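Putative oxidoreductase yhhX (Escherichia coli K-12, PDB 3F4L) probably acts as a nucleotide-dependent oxidoreductase of the Gfo/Idh/MocA family, possibly as an NADP+-linked scyllo-inositol dehydrogenase. Local coordinates at residues D232-I237 / S244-G249; D272-L277 / R288-P293; E150-Y155 / I222-H227; E145-E150 / H239-S244. One frame throughout, in Å; residues are numbered along the deposited sequence.

Contact 1 of 4, residues D232-I237 / S244-G249; sequences DYPKFI and SFIKYG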
loop_
_atom_site.group_PDB
_atom_site.type_symbol
_atom_site.label_atom_id
_atom_site.label_comp_id
_atom_site.label_asym_id
_atom_site.label_seq_id
_atom_site.Cartn_x
_atom_site.Cartn_y
_atom_site.Cartn_z
ATOM N N ASP A 232 -0.793 0.743 13.979
ATOM C CA ASP A 232 0.262 1.148 13.060
ATOM C C ASP A 232 0.810 0.109 12.093
ATOM O O ASP A 232 0.843 -1.088 12.381
ATOM C CB ASP A 232 1.449 1.736 13.832
ATOM C CG ASP A 232 1.261 3.208 14.166
ATOM O OD1 ASP A 232 0.798 3.964 13.287
ATOM O OD2 ASP A 232 1.583 3.612 15.299
ATOM N N TYR A 233 1.241 0.607 10.938
ATOM C CA TYR A 233 1.862 -0.214 9.911
ATOM C C TYR A 233 3.346 -0.175 10.276
ATOM O O TYR A 233 3.755 0.534 11.197
ATOM C CB TYR A 233 1.770 0.440 8.516
ATOM C CG TYR A 233 0.401 0.590 7.892
ATOM C CD1 TYR A 233 -0.463 1.623 8.269
ATOM C CD2 TYR A 233 -0.011 -0.279 6.878
ATOM C CE1 TYR A 233 -1.700 1.788 7.643
ATOM C CE2 TYR A 233 -1.241 -0.124 6.252
ATOM C CZ TYR A 233 -2.078 0.909 6.633
ATOM O OH TYR A 233 -3.286 1.057 5.983
ATOM N N PRO A 234 4.166 -0.968 9.577
ATOM C CA PRO A 234 5.592 -0.904 9.900
ATOM C C PRO A 234 5.981 0.502 9.413
ATOM O O PRO A 234 5.288 1.057 8.548
ATOM C CB PRO A 234 6.191 -1.986 9.008
ATOM C CG PRO A 234 5.103 -3.009 8.952
ATOM C CD PRO A 234 3.842 -2.183 8.805
ATOM N N LYS A 235 7.059 1.077 9.951
ATOM C CA LYS A 235 7.513 2.403 9.524
ATOM C C LYS A 235 8.063 2.325 8.085
ATOM O O LYS A 235 7.837 3.219 7.268
ATOM C CB LYS A 235 8.606 2.919 10.468
ATOM C CG LYS A 235 9.177 4.277 10.062
ATOM C CD LYS A 235 8.175 5.408 10.284
ATOM C CE LYS A 235 8.570 6.668 9.502
ATOM N NZ LYS A 235 8.490 6.419 8.028
ATOM N N PHE A 236 8.802 1.257 7.795
ATOM C CA PHE A 236 9.345 1.037 6.452
ATOM C C PHE A 236 9.242 -0.429 6.077
ATOM O O PHE A 236 9.390 -1.323 6.926
ATOM C CB PHE A 236 10.830 1.414 6.341
ATOM C CG PHE A 236 11.099 2.891 6.347
ATOM C CD1 PHE A 236 11.530 3.527 7.510
ATOM C CD2 PHE A 236 10.918 3.646 5.192
ATOM C CE1 PHE A 236 11.775 4.901 7.525
ATOM C CE2 PHE A 236 11.163 5.019 5.194
ATOM C CZ PHE A 236 11.591 5.648 6.360
ATOM N N ILE A 237 9.006 -0.663 4.792
ATOM C CA ILE A 237 8.931 -2.009 4.243
ATOM C C ILE A 237 9.740 -1.923 2.957
ATOM O O ILE A 237 9.570 -0.981 2.189
ATOM C CB ILE A 237 7.494 -2.416 3.861
ATOM C CG1 ILE A 237 6.608 -2.488 5.103
ATOM C CG2 ILE A 237 7.515 -3.782 3.167
ATOM C CD1 ILE A 237 5.181 -2.871 4.787
ATOM N N SER A 244 13.473 -9.409 2.092
ATOM C CA SER A 244 12.711 -8.279 2.606
ATOM C C SER A 244 13.312 -7.701 3.887
ATOM O O SER A 244 14.076 -8.360 4.595
ATOM C CB SER A 244 11.265 -8.713 2.907
ATOM O OG SER A 244 10.653 -9.331 1.789
ATOM N N PHE A 245 12.938 -6.458 4.164
ATOM C CA PHE A 245 13.347 -5.731 5.357
ATOM C C PHE A 245 12.078 -5.084 5.892
ATOM O O PHE A 245 11.300 -4.514 5.124
ATOM C CB PHE A 245 14.362 -4.635 5.013
ATOM C CG PHE A 245 14.550 -3.608 6.105
ATOM C CD1 PHE A 245 15.509 -3.785 7.098
ATOM C CD2 PHE A 245 13.770 -2.455 6.128
ATOM C CE1 PHE A 245 15.693 -2.817 8.102
ATOM C CE2 PHE A 245 13.941 -1.484 7.120
ATOM C CZ PHE A 245 14.907 -1.663 8.111
ATOM N N ILE A 246 11.879 -5.168 7.201
ATOM C CA ILE A 246 10.721 -4.588 7.857
ATOM C C ILE A 246 11.194 -3.849 9.108
ATOM O O ILE A 246 12.060 -4.331 9.844
ATOM C CB ILE A 246 9.704 -5.678 8.272
ATOM C CG1 ILE A 246 9.281 -6.502 7.051
ATOM C CG2 ILE A 246 8.469 -5.035 8.866
ATOM C CD1 ILE A 246 8.556 -5.699 5.990
ATOM N N LYS A 247 10.632 -2.674 9.340
ATOM C CA LYS A 247 11.013 -1.876 10.497
ATOM C C LYS A 247 9.795 -1.216 11.114
ATOM O O LYS A 247 9.131 -0.396 10.473
ATOM C CB LYS A 247 12.033 -0.800 10.072
ATOM C CG LYS A 247 12.441 0.227 11.143
ATOM C CD LYS A 247 13.241 -0.407 12.265
ATOM C CE LYS A 247 13.837 0.639 13.209
ATOM N NZ LYS A 247 12.825 1.508 13.884
ATOM N N TYR A 248 9.476 -1.604 12.346
ATOM C CA TYR A 248 8.379 -0.972 13.061
ATOM C C TYR A 248 9.032 0.084 13.939
ATOM O O TYR A 248 10.150 -0.111 14.414
ATOM C CB TYR A 248 7.639 -1.956 13.967
ATOM C CG TYR A 248 6.710 -2.891 13.247
ATOM C CD1 TYR A 248 7.195 -4.023 12.602
ATOM C CD2 TYR A 248 5.339 -2.643 13.206
ATOM C CE1 TYR A 248 6.340 -4.888 11.934
ATOM C CE2 TYR A 248 4.473 -3.501 12.539
ATOM C CZ TYR A 248 4.982 -4.623 11.906
ATOM O OH TYR A 248 4.136 -5.482 11.241
ATOM N N GLY A 249 8.347 1.202 14.146
ATOM C CA GLY A 249 8.897 2.237 15.000
ATOM C C GLY A 249 9.618 3.338 14.260
ATOM O O GLY A 249 10.345 3.094 13.296
HETATM O O HOH W 1 5.654 1.304 13.167
#

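Contact 2 of 4, residues D272-L277 / R288-P293; sequences DSVGVL and REEMKP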
loop_
_atom_site.group_PDB
_atom_site.type_symbol
_atom_site.label_atom_id
_atom_site.label_comp_id
_atom_site.label_asym_id
_atom_site.label_seq_id
_atom_site.Cartn_x
_atom_site.Cartn_y
_atom_site.Cartn_z
ATOM N N ASP A 272 14.201 0.811 21.340
ATOM C CA ASP A 272 14.293 -0.628 21.562
ATOM C C ASP A 272 13.708 -1.439 20.411
ATOM O O ASP A 272 13.428 -2.631 20.545
ATOM C CB ASP A 272 13.618 -0.999 22.884
ATOM C CG ASP A 272 14.490 -0.672 24.090
ATOM O OD1 ASP A 272 15.503 -1.380 24.299
ATOM O OD2 ASP A 272 14.174 0.299 24.816
ATOM N N SER A 273 13.522 -0.782 19.274
ATOM C CA SER A 273 12.995 -1.455 18.095
ATOM C C SER A 273 14.176 -2.005 17.313
ATOM O O SER A 273 15.338 -1.693 17.606
ATOM C CB SER A 273 12.216 -0.475 17.215
ATOM O OG SER A 273 13.063 0.547 16.711
ATOM N N VAL A 274 13.884 -2.825 16.315
ATOM C CA VAL A 274 14.943 -3.395 15.500
ATOM C C VAL A 274 14.430 -3.589 14.098
ATOM O O VAL A 274 13.234 -3.766 13.894
ATOM C CB VAL A 274 15.411 -4.773 16.031
ATOM C CG1 VAL A 274 16.203 -4.604 17.311
ATOM C CG2 VAL A 274 14.201 -5.676 16.270
ATOM N N GLY A 275 15.337 -3.528 13.132
ATOM C CA GLY A 275 14.954 -3.751 11.753
ATOM C C GLY A 275 15.065 -5.246 11.530
ATOM O O GLY A 275 16.020 -5.877 11.995
ATOM N N VAL A 276 14.091 -5.834 10.848
ATOM C CA VAL A 276 14.141 -7.266 10.606
ATOM C C VAL A 276 14.409 -7.508 9.136
ATOM O O VAL A 276 13.826 -6.862 8.260
ATOM C CB VAL A 276 12.831 -7.961 11.032
ATOM C CG1 VAL A 276 12.896 -9.446 10.719
ATOM C CG2 VAL A 276 12.613 -7.766 12.529
ATOM N N LEU A 277 15.305 -8.447 8.883
ATOM C CA LEU A 277 15.702 -8.792 7.538
ATOM C C LEU A 277 15.575 -10.303 7.344
ATOM O O LEU A 277 15.835 -11.091 8.259
ATOM C CB LEU A 277 17.154 -8.343 7.340
ATOM C CG LEU A 277 17.843 -8.190 5.988
ATOM C CD1 LEU A 277 17.134 -7.157 5.130
ATOM C CD2 LEU A 277 19.284 -7.752 6.237
ATOM N N ARG A 288 18.051 -14.966 8.535
ATOM C CA ARG A 288 17.279 -14.016 9.305
ATOM C C ARG A 288 18.268 -13.128 10.071
ATOM O O ARG A 288 19.219 -13.626 10.681
ATOM C CB ARG A 288 16.378 -14.783 10.269
ATOM C CG ARG A 288 15.102 -14.082 10.649
ATOM C CD ARG A 288 13.890 -14.917 10.249
ATOM N NE ARG A 288 12.652 -14.351 10.777
ATOM C CZ ARG A 288 12.220 -13.118 10.521
ATOM N NH1 ARG A 288 12.924 -12.314 9.737
ATOM N NH2 ARG A 288 11.084 -12.687 11.052
ATOM N N GLU A 289 18.040 -11.820 10.032
ATOM C CA GLU A 289 18.896 -10.853 10.710
ATOM C C GLU A 289 18.063 -9.798 11.425
ATOM O O GLU A 289 17.065 -9.321 10.887
ATOM C CB GLU A 289 19.775 -10.112 9.696
ATOM C CG GLU A 289 21.245 -10.415 9.732
ATOM C CD GLU A 289 22.063 -9.314 9.067
ATOM O OE1 GLU A 289 22.497 -8.381 9.779
ATOM O OE2 GLU A 289 22.258 -9.370 7.831
ATOM N N GLU A 290 18.466 -9.439 12.638
ATOM C CA GLU A 290 17.782 -8.384 13.369
ATOM C C GLU A 290 18.822 -7.291 13.468
ATOM O O GLU A 290 19.887 -7.497 14.046
ATOM C CB GLU A 290 17.336 -8.838 14.764
ATOM C CG GLU A 290 16.056 -9.669 14.760
ATOM C CD GLU A 290 15.318 -9.632 16.090
ATOM O OE1 GLU A 290 15.966 -9.857 17.136
ATOM O OE2 GLU A 290 14.087 -9.385 16.088
HETATM N N MSE A 291 18.519 -6.146 12.866
HETATM C CA MSE A 291 19.427 -5.002 12.840
HETATM C C MSE A 291 19.106 -3.989 13.929
HETATM O O MSE A 291 17.948 -3.596 14.107
HETATM C CB MSE A 291 19.329 -4.277 11.492
HETATM C CG MSE A 291 19.741 -5.079 10.280
HETATM SE SE MSE A 291 19.008 -4.293 8.656
HETATM C CE MSE A 291 20.167 -2.747 8.493
ATOM N N LYS A 292 20.132 -3.558 14.650
ATOM C CA LYS A 292 19.933 -2.555 15.684
ATOM C C LYS A 292 19.812 -1.228 14.931
ATOM O O LYS A 292 20.602 -0.949 14.033
ATOM C CB LYS A 292 21.128 -2.538 16.640
ATOM C CG LYS A 292 20.927 -1.667 17.867
ATOM C CD LYS A 292 21.840 -2.099 19.014
ATOM C CE LYS A 292 23.310 -2.042 18.618
ATOM N NZ LYS A 292 23.729 -0.656 18.272
ATOM N N PRO A 293 18.814 -0.404 15.276
ATOM C CA PRO A 293 18.616 0.885 14.609
ATOM C C PRO A 293 19.890 1.709 14.529
ATOM O O PRO A 293 20.602 1.852 15.519
ATOM C CB PRO A 293 17.572 1.569 15.479
ATOM C CG PRO A 293 16.796 0.435 16.034
ATOM C CD PRO A 293 17.870 -0.552 16.400
#

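Contact 3 of 4, residues E150-Y155 / I222-H227; sequences ESHFDY and IVKTSH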
loop_
_atom_site.group_PDB
_atom_site.type_symbol
_atom_site.label_atom_id
_atom_site.label_comp_id
_atom_site.label_asym_id
_atom_site.label_seq_id
_atom_site.Cartn_x
_atom_site.Cartn_y
_atom_site.Cartn_z
ATOM N N GLU A 150 8.012 0.980 0.980
ATOM C CA GLU A 150 6.782 1.537 1.510
ATOM C C GLU A 150 7.120 2.298 2.786
ATOM O O GLU A 150 7.734 1.748 3.699
ATOM C CB GLU A 150 5.788 0.413 1.800
ATOM C CG GLU A 150 4.341 0.862 1.992
ATOM C CD GLU A 150 3.376 -0.321 2.104
ATOM O OE1 GLU A 150 3.440 -1.237 1.255
ATOM O OE2 GLU A 150 2.545 -0.333 3.038
ATOM N N SER A 151 6.733 3.568 2.828
ATOM C CA SER A 151 6.981 4.427 3.978
ATOM C C SER A 151 5.666 4.931 4.576
ATOM O O SER A 151 4.791 5.417 3.853
ATOM C CB SER A 151 7.840 5.617 3.553
ATOM O OG SER A 151 7.964 6.553 4.603
ATOM N N HIS A 152 5.534 4.819 5.894
ATOM C CA HIS A 152 4.333 5.264 6.588
ATOM C C HIS A 152 4.673 6.306 7.648
ATOM O O HIS A 152 5.687 6.210 8.331
ATOM C CB HIS A 152 3.624 4.092 7.284
ATOM C CG HIS A 152 2.774 3.254 6.377
ATOM N ND1 HIS A 152 3.280 2.226 5.609
ATOM C CD2 HIS A 152 1.442 3.282 6.133
ATOM C CE1 HIS A 152 2.297 1.658 4.933
ATOM N NE2 HIS A 152 1.170 2.281 5.232
ATOM N N PHE A 153 3.824 7.313 7.763
ATOM C CA PHE A 153 3.987 8.344 8.777
ATOM C C PHE A 153 2.535 8.606 9.147
ATOM O O PHE A 153 1.896 9.478 8.580
ATOM C CB PHE A 153 4.644 9.599 8.193
ATOM C CG PHE A 153 5.263 10.491 9.234
ATOM C CD1 PHE A 153 4.463 11.208 10.115
ATOM C CD2 PHE A 153 6.648 10.577 9.362
ATOM C CE1 PHE A 153 5.031 11.997 11.115
ATOM C CE2 PHE A 153 7.230 11.364 10.356
ATOM C CZ PHE A 153 6.416 12.076 11.236
ATOM N N ASP A 154 2.020 7.824 10.089
ATOM C CA ASP A 154 0.622 7.933 10.483
ATOM C C ASP A 154 0.366 8.327 11.936
ATOM O O ASP A 154 1.279 8.366 12.755
ATOM C CB ASP A 154 -0.081 6.599 10.228
ATOM C CG ASP A 154 0.161 6.063 8.831
ATOM O OD1 ASP A 154 -0.039 6.813 7.855
ATOM O OD2 ASP A 154 0.539 4.880 8.714
ATOM N N TYR A 155 -0.907 8.577 12.234
ATOM C CA TYR A 155 -1.372 8.942 13.580
ATOM C C TYR A 155 -2.785 8.424 13.753
ATOM O O TYR A 155 -3.425 7.985 12.798
ATOM C CB TYR A 155 -1.507 10.460 13.752
ATOM C CG TYR A 155 -0.264 11.285 13.557
ATOM C CD1 TYR A 155 0.702 11.373 14.559
ATOM C CD2 TYR A 155 -0.073 12.015 12.383
ATOM C CE1 TYR A 155 1.826 12.174 14.400
ATOM C CE2 TYR A 155 1.053 12.820 12.213
ATOM C CZ TYR A 155 1.994 12.894 13.226
ATOM O OH TYR A 155 3.112 13.686 13.070
ATOM N N ILE A 222 6.354 3.782 -2.229
ATOM C CA ILE A 222 5.105 4.303 -1.695
ATOM C C ILE A 222 5.309 5.138 -0.430
ATOM O O ILE A 222 5.992 4.721 0.504
ATOM C CB ILE A 222 4.153 3.134 -1.387
ATOM C CG1 ILE A 222 3.749 2.453 -2.703
ATOM C CG2 ILE A 222 2.936 3.627 -0.626
ATOM C CD1 ILE A 222 2.910 1.191 -2.521
ATOM N N VAL A 223 4.728 6.331 -0.415
ATOM C CA VAL A 223 4.815 7.203 0.750
ATOM C C VAL A 223 3.382 7.538 1.132
ATOM O O VAL A 223 2.613 8.024 0.304
ATOM C CB VAL A 223 5.545 8.514 0.435
ATOM C CG1 VAL A 223 5.437 9.434 1.605
ATOM C CG2 VAL A 223 7.011 8.240 0.099
ATOM N N LYS A 224 3.009 7.285 2.378
ATOM C CA LYS A 224 1.647 7.578 2.769
ATOM C C LYS A 224 1.469 7.904 4.236
ATOM O O LYS A 224 2.252 7.479 5.089
ATOM C CB LYS A 224 0.735 6.414 2.377
ATOM C CG LYS A 224 1.159 5.074 2.945
ATOM C CD LYS A 224 0.393 3.919 2.307
ATOM C CE LYS A 224 -1.084 3.945 2.668
ATOM N NZ LYS A 224 -1.824 2.825 2.016
ATOM N N THR A 225 0.439 8.697 4.511
ATOM C CA THR A 225 0.109 9.077 5.875
ATOM C C THR A 225 -1.395 9.216 6.008
ATOM O O THR A 225 -2.103 9.514 5.047
ATOM C CB THR A 225 0.738 10.426 6.322
ATOM O OG1 THR A 225 -0.158 11.501 6.023
ATOM C CG2 THR A 225 2.068 10.656 5.660
ATOM N N SER A 226 -1.875 8.998 7.220
ATOM C CA SER A 226 -3.290 9.110 7.514
ATOM C C SER A 226 -3.370 9.437 8.987
ATOM O O SER A 226 -2.479 9.062 9.748
ATOM C CB SER A 226 -3.998 7.781 7.241
ATOM O OG SER A 226 -5.336 7.811 7.705
ATOM N N HIS A 227 -4.411 10.162 9.387
ATOM C CA HIS A 227 -4.591 10.486 10.799
ATOM C C HIS A 227 -5.610 9.516 11.385
ATOM O O HIS A 227 -6.140 9.746 12.472
ATOM C CB HIS A 227 -5.097 11.926 10.976
ATOM C CG HIS A 227 -4.067 12.971 10.671
ATOM N ND1 HIS A 227 -3.584 13.193 9.398
ATOM C CD2 HIS A 227 -3.421 13.846 11.477
ATOM C CE1 HIS A 227 -2.686 14.161 9.434
ATOM N NE2 HIS A 227 -2.569 14.575 10.684
HETATM O O HOH W 2 -0.524 0.435 2.395
#

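Contact 4 of 4, residues E145-E150 / H239-S244; sequences EIVEVE and HGKKGS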
loop_
_atom_site.group_PDB
_atom_site.type_symbol
_atom_site.label_atom_id
_atom_site.label_comp_id
_atom_site.label_asym_id
_atom_site.label_seq_id
_atom_site.Cartn_x
_atom_site.Cartn_y
_atom_site.Cartn_z
ATOM N N GLU A 145 17.939 -6.939 -6.183
ATOM C CA GLU A 145 17.268 -5.840 -6.868
ATOM C C GLU A 145 16.005 -5.393 -6.124
ATOM O O GLU A 145 15.089 -6.185 -5.897
ATOM C CB GLU A 145 16.908 -6.240 -8.300
ATOM C CG GLU A 145 16.444 -5.061 -9.140
ATOM C CD GLU A 145 15.818 -5.487 -10.446
ATOM O OE1 GLU A 145 16.431 -6.316 -11.155
ATOM O OE2 GLU A 145 14.712 -4.994 -10.765
ATOM N N ILE A 146 15.958 -4.116 -5.756
ATOM C CA ILE A 146 14.806 -3.591 -5.023
ATOM C C ILE A 146 13.602 -3.376 -5.933
ATOM O O ILE A 146 13.729 -2.776 -6.992
ATOM C CB ILE A 146 15.159 -2.256 -4.343
ATOM C CG1 ILE A 146 16.415 -2.441 -3.486
ATOM C CG2 ILE A 146 13.973 -1.754 -3.517
ATOM C CD1 ILE A 146 16.296 -3.574 -2.477
ATOM N N VAL A 147 12.439 -3.864 -5.521
ATOM C CA VAL A 147 11.248 -3.688 -6.330
ATOM C C VAL A 147 10.164 -2.877 -5.633
ATOM O O VAL A 147 9.304 -2.307 -6.294
ATOM C CB VAL A 147 10.673 -5.044 -6.792
ATOM C CG1 VAL A 147 11.661 -5.711 -7.732
ATOM C CG2 VAL A 147 10.382 -5.936 -5.593
ATOM N N GLU A 148 10.206 -2.806 -4.303
ATOM C CA GLU A 148 9.203 -2.026 -3.605
ATOM C C GLU A 148 9.666 -1.478 -2.260
ATOM O O GLU A 148 10.354 -2.150 -1.496
ATOM C CB GLU A 148 7.914 -2.837 -3.419
ATOM C CG GLU A 148 6.731 -1.972 -2.973
ATOM C CD GLU A 148 5.390 -2.445 -3.530
ATOM O OE1 GLU A 148 5.318 -2.729 -4.744
ATOM O OE2 GLU A 148 4.407 -2.512 -2.761
ATOM N N VAL A 149 9.286 -0.233 -2.007
ATOM C CA VAL A 149 9.611 0.461 -0.770
ATOM C C VAL A 149 8.295 1.077 -0.313
ATOM O O VAL A 149 7.529 1.604 -1.125
ATOM C CB VAL A 149 10.678 1.573 -1.006
ATOM C CG1 VAL A 149 10.904 2.395 0.280
ATOM C CG2 VAL A 149 11.993 0.943 -1.434
ATOM N N GLU A 150 8.012 0.980 0.980
ATOM C CA GLU A 150 6.782 1.537 1.510
ATOM C C GLU A 150 7.120 2.298 2.786
ATOM O O GLU A 150 7.734 1.748 3.699
ATOM C CB GLU A 150 5.788 0.413 1.800
ATOM C CG GLU A 150 4.341 0.862 1.992
ATOM C CD GLU A 150 3.376 -0.321 2.104
ATOM O OE1 GLU A 150 3.440 -1.237 1.255
ATOM O OE2 GLU A 150 2.545 -0.333 3.038
ATOM N N HIS A 239 11.110 -4.530 -0.254
ATOM C CA HIS A 239 11.101 -5.864 -0.842
ATOM C C HIS A 239 12.025 -5.862 -2.045
ATOM O O HIS A 239 11.937 -4.977 -2.893
ATOM C CB HIS A 239 9.677 -6.270 -1.282
ATOM C CG HIS A 239 8.750 -6.546 -0.138
ATOM N ND1 HIS A 239 9.008 -7.510 0.812
ATOM C CD2 HIS A 239 7.585 -5.962 0.229
ATOM C CE1 HIS A 239 8.046 -7.507 1.716
ATOM N NE2 HIS A 239 7.169 -6.575 1.385
ATOM N N GLY A 240 12.911 -6.854 -2.092
ATOM C CA GLY A 240 13.847 -7.001 -3.189
ATOM C C GLY A 240 13.683 -8.408 -3.744
ATOM O O GLY A 240 12.904 -9.191 -3.220
ATOM N N LYS A 241 14.418 -8.749 -4.792
ATOM C CA LYS A 241 14.286 -10.079 -5.375
ATOM C C LYS A 241 14.860 -11.205 -4.503
ATOM O O LYS A 241 14.465 -12.366 -4.641
ATOM C CB LYS A 241 14.916 -10.095 -6.769
ATOM C CG LYS A 241 14.102 -9.290 -7.784
ATOM C CD LYS A 241 14.644 -9.444 -9.189
ATOM C CE LYS A 241 13.712 -8.815 -10.203
ATOM N NZ LYS A 241 14.226 -9.023 -11.581
ATOM N N LYS A 242 15.759 -10.866 -3.584
ATOM C CA LYS A 242 16.355 -11.878 -2.719
ATOM C C LYS A 242 15.846 -11.835 -1.281
ATOM O O LYS A 242 16.214 -12.686 -0.469
ATOM C CB LYS A 242 17.877 -11.744 -2.712
ATOM C CG LYS A 242 18.534 -11.750 -4.088
ATOM C CD LYS A 242 20.045 -11.544 -3.951
ATOM C CE LYS A 242 20.725 -11.273 -5.301
ATOM N NZ LYS A 242 20.633 -12.441 -6.226
ATOM N N GLY A 243 15.005 -10.860 -0.951
ATOM C CA GLY A 243 14.517 -10.793 0.418
ATOM C C GLY A 243 13.731 -9.553 0.798
ATOM O O GLY A 243 13.374 -8.741 -0.052
ATOM N N SER A 244 13.473 -9.409 2.092
ATOM C CA SER A 244 12.711 -8.279 2.606
ATOM C C SER A 244 13.312 -7.701 3.887
ATOM O O SER A 244 14.076 -8.360 4.595
ATOM C CB SER A 244 11.265 -8.713 2.907
ATOM O OG SER A 244 10.653 -9.331 1.789
#

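Contact 1 of 4, residues D232-I237 / S244-G249
Pro234 lies alongside Tyr248, and its pyrrolidine ring can be followed atom by atom across the contact. Its CB lies 3.6 Å from Lys247 O and also packs on Ile246 CG2. Its CG, the far corner of the ring, stands over one face of the phenol in a CH-pi contact, 3.8 Å from the Tyr248 centroid and 27° off the ring normal; the shift toward the rim leaves Pro234 CG 3.4 Å from Tyr248 CZ. Its CD, which closes onto the backbone N, meets Tyr248 CE2 at 4.0 Å. The backbone forms a classic beta bulge: Lys235 and Phe236 both face Lys247, whose O accepts from Phe236 N at 3.2 Å and, weakly, from Lys235 N. Bends at chi2 (68°) and chi4 (60°) fold the Lys247 chain back, and NZ donates to Gly249 O at 3.0 Å and to Tyr248 O, from above both carbonyl planes, and also to Ser273 OG. With a leucine here, those two carbonyls would probably lose their shared donor and the chain at Gly249 would be freer to move. Both segments belong to the hairpin of strands 236-240 and 243-247. Phe236 and Phe245 pack against helix 129-140, Phe236 also touches Ser151 of strand 146-152, while Ile237, Ile246 and Tyr248 meet the second subunit.

Contact 2 of 4, residues D272-L277 / R288-P293
Gly275 and Met291 open a run of antiparallel pairs in which the axes of strands 275-277 and 288-291 approach to 4.6 Å at 164° between their directions. This is the beta hairpin of strands 275-280 and 286-291, the latter being the outermost strand, within this chain, of the large mixed sheet of the C-terminal domain. Gly275 with Met291 and Leu277 with Glu289 are hydrogen-bonded pairs, each joined by two bonds; the shortest runs from Met291 N to Gly275 O at 2.7 Å. Val276 and Glu290 form the non-hydrogen-bonded pair between them. On the face of Val276, Arg288 starts out away from strand 275-277, but a bend at chi2 (120°) brings its guanidinium back across the valine, with CZ 3.7 Å from Val276 CG1. On the same face Glu290 OE2 comes 3.7 Å from Val274 CG2, a carboxylate beside a methyl group. Past the paired strands, the ring of Pro293 lies against the backbone of Ser273, with CD 3.0 Å from Ser273 O, while Ser273 OG hydrogen-bonds to Asp271 OD1. An alanine in place of Pro293 would take away the ring and is likely to open a gap beside Ser273, Lys247 and Thr133 of helix 129-140. The other face carries Leu277, Glu289 and Met291, modelled as selenomethionine. Glu289 OE2 forms a salt bridge with Lys142, and the same oxygen lies 3.7 Å from Leu277 CD2, a methyl that also lies 4.2 Å from Met291 SE.

Contact 3 of 4, residues E150-Y155 / I222-H227
Lys224 and His152 are brought together by their first torsions: at chi1 56° the lysine CG sits between its own backbone N and carbonyl carbon, while at chi1 -80° the imidazole swings toward strand 222-225. Lys224 CG then lies over one face of the His152 ring, 3.9 Å from its centroid, in a CH-pi contact. Beyond it the lysine chain bends at chi3, and water 2, 2.7 Å from Lys224 NZ, links this nitrogen to Glu150 OE2. Underneath, strands 150-152 and 222-225 run parallel, their directions 17° apart. Ser151 accounts for two of the rungs, its N donating to Ile222 O (2.7 Å) and its O accepting from Lys224 N (3.0 Å). Past the strands Asp154 OD1 takes a weak bond from Ser226 N, and Tyr155 N donates to Ser226 O at 3.0 Å. Tyr155 CD2 comes over a face of the His227 ring, 3.9 Å from His227 CD2. Within the sheet, strand 146-152 lies between 219-225 and 236-240; Phe153 and Val223 pack on helix 171-187, whereas Lys224 NZ makes salt bridges with Glu211 of strand 209-216 and Glu148 of the second subunit.

Contact 4 of 4, residues E145-E150 / H239-S244
His239 O accepts two backbone bonds from consecutive residues, from Val147 N at 2.9 Å and from Glu148 N at 3.1 Å. Both donors lie in the carbonyl plane and both bonds are fairly straight (166° and 157° at the hydrogen); two residues, Val147 and Glu148, set against the one His239 make a classic beta bulge. The pairing is completed by His239 N, which donates to Glu148 O at 2.8 Å. Val147 CG2 is set close against the doubly used oxygen, 3.3 Å from His239 O. One residue further on, Gly240 comes so near strand 146-150 that a beta carbon would be tight against both Glu145 O and Ile146 CD1. The bulge joins strand 236-240, the first arm of the hairpin with 243-247, to strand 146-152 of the C-terminal sheet; Gly240 N bonds to Gly243 O across the hairpin's turn. Lys241, in that turn, donates its N to Glu145 O, and the two extended side chains run alongside each other to a salt bridge of 3.5 Å between Lys241 NZ and Glu145 OE1. The same NZ also bonds to Leu200 O of the second subunit. The His239 ring, which meets Tyr233 of that subunit, is held at its edge by a hydrogen bond of 2.6 Å between His239 ND1 and Ser244 OG, which lies in the ring plane.

How the contacts relate
All four contacts belong to one mixed sheet. Contact 3 is the buried one and the only parallel pairing; contacts 1, 2 and 4 are antiparallel, only partly buried, and farther from the chain's centre. Strand 146-152 serves both contact 3 and contact 4, which share Glu150, while contacts 1 and 4 both use the hairpin 236-240/243-247 and share Ser244. Each of these two has a classic bulge, whereas contact 2, at the outermost strand, keeps a regular register. Contact 2 touches contact 1 yet stays about 11 Å from contact 3 at the nearest atoms. Contact 1 meets the second subunit mainly by aromatic and aliphatic packing, contacts 3 and 4 by the Lys224-Glu148 salt bridge between subunits, and contact 4 adds hydrogen bonds from Lys241.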